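Local structure of haloacid dehalogenase-like hydrolase (Salmonella enterica subsp. enterica serovar Typhi, 4EZE) at residues G269-L275 with W287-V293. The protein probably dephosphorylates phosphoserine in a magnesium-dependent reaction, the last step of L-serine biosynthesis. Residues are numbered along the deposited sequence; the frame is centred on the assembly and turned at random.
Sequences GDGANDL and WKAKPVV. With NA (sodium ion), chain D.
The acidic GDGxND loop of a HAD phosphatase, which follows strand 265-269, lies here against the turn that leaves the neighbouring parallel strand 283-287 and enters helix 291-296. Trp287 N donates to Gly269 O (2.8 Å) where the two strands end, and beyond them Lys290 N, at the N-cap position, donates to Asp270 O (2.9 Å) almost in line with the carbonyl. Around that second bond the small methyl of Ala289 allows close approach, its CB 3.3 Å from Asp270 O. Val293, buried on the first turn of the helix, lays CG2 against the peptide of Gly271 (3.5 Å to its C) and CG1 against Leu275 CD2 (4.0 Å), the two side chains running past each other in opposite directions. Lys290 bends at chi2 and chi4, bringing NZ into a long salt bridge with Asp270 OD2 (3.8 Å), which would offset some of the negative charge gathered here. With CG set between backbone N and carbonyl carbon (chi1 68°), Asp270 directs OD1 to the sodium ion at 2.4 Å, a site completed by Asp114 OD2, the backbone carbonyl O of Asp116 and two waters. Asp274 OD2 accepts a nearly straight bond from Gly271 N (3.1 Å), tying the loop to itself, while its OD1 pairs with Lys247. An acidic loop at the C-terminal end of a central parallel strand, adding one carboxylate to a metal site shared with the loop of the predicted nucleophile, is typical of the Rossmann-like HAD core.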
loop_
_atom_site.group_PDB
_atom_site.type_symbol
_atom_site.label_atom_id
_atom_site.label_comp_id
_atom_site.label_asym_id
_atom_site.label_seq_id
_atom_site.Cartn_x
_atom_site.Cartn_y
_atom_site.Cartn_z
ATOM N N GLY A 269 2.024 -0.990 -0.041
ATOM C CA GLY A 269 2.734 -0.642 -1.275
ATOM C C GLY A 269 2.430 -1.657 -2.358
ATOM O O GLY A 269 1.866 -2.716 -2.079
ATOM N N ASP A 270 2.816 -1.330 -3.585
ATOM C CA ASP A 270 2.575 -2.176 -4.738
ATOM C C ASP A 270 3.865 -2.676 -5.421
ATOM O O ASP A 270 3.837 -3.709 -6.105
ATOM C CB ASP A 270 1.844 -1.374 -5.797
ATOM C CG ASP A 270 2.722 -0.283 -6.374
ATOM O OD1 ASP A 270 3.109 0.628 -5.605
ATOM O OD2 ASP A 270 3.053 -0.358 -7.574
ATOM N N GLY A 271 4.974 -1.947 -5.270
ATOM C CA GLY A 271 6.188 -2.177 -6.112
ATOM C C GLY A 271 7.447 -2.638 -5.399
ATOM O O GLY A 271 7.571 -2.513 -4.173
ATOM N N ALA A 272 8.390 -3.165 -6.177
ATOM C CA ALA A 272 9.645 -3.651 -5.619
ATOM C C ALA A 272 10.334 -2.614 -4.725
ATOM O O ALA A 272 10.923 -2.983 -3.727
ATOM C CB ALA A 272 10.588 -4.116 -6.717
ATOM N N ASN A 273 10.276 -1.325 -5.071
ATOM C CA ASN A 273 10.953 -0.336 -4.229
ATOM C C ASN A 273 10.265 -0.140 -2.868
ATOM O O ASN A 273 10.718 0.654 -2.055
ATOM C CB ASN A 273 11.180 1.004 -4.951
ATOM C CG ASN A 273 9.912 1.593 -5.513
ATOM O OD1 ASN A 273 8.830 1.473 -4.923
ATOM N ND2 ASN A 273 10.029 2.233 -6.669
ATOM N N ASP A 274 9.198 -0.915 -2.634
ATOM C CA ASP A 274 8.436 -0.895 -1.395
ATOM C C ASP A 274 8.824 -2.089 -0.501
ATOM O O ASP A 274 8.559 -2.087 0.709
ATOM C CB ASP A 274 6.923 -0.944 -1.689
ATOM C CG ASP A 274 6.375 0.362 -2.259
ATOM O OD1 ASP A 274 6.741 1.434 -1.763
ATOM O OD2 ASP A 274 5.547 0.317 -3.196
ATOM N N LEU A 275 9.442 -3.113 -1.077
ATOM C CA LEU A 275 9.735 -4.326 -0.276
ATOM C C LEU A 275 10.444 -4.096 1.082
ATOM O O LEU A 275 10.012 -4.641 2.112
ATOM C CB LEU A 275 10.481 -5.371 -1.097
ATOM C CG LEU A 275 9.599 -6.158 -2.076
ATOM C CD1 LEU A 275 10.465 -7.013 -2.986
ATOM C CD2 LEU A 275 8.614 -7.051 -1.342
ATOM N N TRP A 287 -0.595 -4.069 -2.112
ATOM C CA TRP A 287 -1.804 -3.589 -2.731
ATOM C C TRP A 287 -1.764 -3.801 -4.230
ATOM O O TRP A 287 -1.015 -3.153 -4.923
ATOM C CB TRP A 287 -1.960 -2.109 -2.409
ATOM C CG TRP A 287 -2.884 -1.395 -3.286
ATOM C CD1 TRP A 287 -2.566 -0.695 -4.382
ATOM C CD2 TRP A 287 -4.293 -1.306 -3.146
ATOM N NE1 TRP A 287 -3.677 -0.172 -4.949
ATOM C CE2 TRP A 287 -4.761 -0.532 -4.205
ATOM C CE3 TRP A 287 -5.204 -1.809 -2.228
ATOM C CZ2 TRP A 287 -6.097 -0.249 -4.379
ATOM C CZ3 TRP A 287 -6.521 -1.527 -2.398
ATOM C CH2 TRP A 287 -6.961 -0.756 -3.464
ATOM N N LYS A 288 -2.531 -4.768 -4.713
ATOM C CA LYS A 288 -2.678 -4.993 -6.138
ATOM C C LYS A 288 -1.283 -4.989 -6.720
ATOM O O LYS A 288 -1.016 -4.371 -7.726
ATOM C CB LYS A 288 -3.605 -3.959 -6.750
ATOM C CG LYS A 288 -5.002 -4.070 -6.179
ATOM C CD LYS A 288 -6.008 -3.168 -6.849
ATOM C CE LYS A 288 -7.389 -3.408 -6.272
ATOM N NZ LYS A 288 -8.374 -2.388 -6.704
ATOM N N ALA A 289 -0.397 -5.677 -6.025
ATOM C CA ALA A 289 1.035 -5.596 -6.217
ATOM C C ALA A 289 1.689 -6.335 -7.368
ATOM O O ALA A 289 1.136 -7.267 -7.920
ATOM C CB ALA A 289 1.729 -5.954 -4.918
ATOM N N LYS A 290 2.890 -5.887 -7.710
ATOM C CA LYS A 290 3.765 -6.632 -8.616
ATOM C C LYS A 290 4.015 -8.051 -8.121
ATOM O O LYS A 290 4.103 -8.291 -6.911
ATOM C CB LYS A 290 5.105 -5.923 -8.773
ATOM C CG LYS A 290 4.989 -4.507 -9.313
ATOM C CD LYS A 290 4.287 -4.506 -10.660
ATOM C CE LYS A 290 4.650 -3.258 -11.445
ATOM N NZ LYS A 290 4.675 -2.067 -10.547
ATOM N N PRO A 291 4.151 -8.992 -9.063
ATOM C CA PRO A 291 4.422 -10.406 -8.777
ATOM C C PRO A 291 5.526 -10.631 -7.726
ATOM O O PRO A 291 5.357 -11.449 -6.818
ATOM C CB PRO A 291 4.843 -10.956 -10.147
ATOM C CG PRO A 291 4.055 -10.121 -11.114
ATOM C CD PRO A 291 4.013 -8.733 -10.510
ATOM N N VAL A 292 6.636 -9.908 -7.826
ATOM C CA VAL A 292 7.731 -10.141 -6.891
ATOM C C VAL A 292 7.350 -9.730 -5.466
ATOM O O VAL A 292 7.839 -10.310 -4.496
ATOM C CB VAL A 292 9.042 -9.445 -7.310
ATOM C CG1 VAL A 292 8.861 -7.934 -7.371
ATOM C CG2 VAL A 292 10.157 -9.821 -6.334
ATOM N N VAL A 293 6.465 -8.738 -5.355
ATOM C CA VAL A 293 5.927 -8.321 -4.066
ATOM C C VAL A 293 4.869 -9.308 -3.561
ATOM O O VAL A 293 4.884 -9.687 -2.394
ATOM C CB VAL A 293 5.333 -6.894 -4.120
ATOM C CG1 VAL A 293 4.906 -6.439 -2.728
ATOM C CG2 VAL A 293 6.352 -5.922 -4.694
HETATM NA NA NA D . 4.335 2.601 -5.976
HETATM O O HOH W 1 6.129 1.532 -6.323
HETATM O O HOH W 2 4.801 2.585 -8.455
#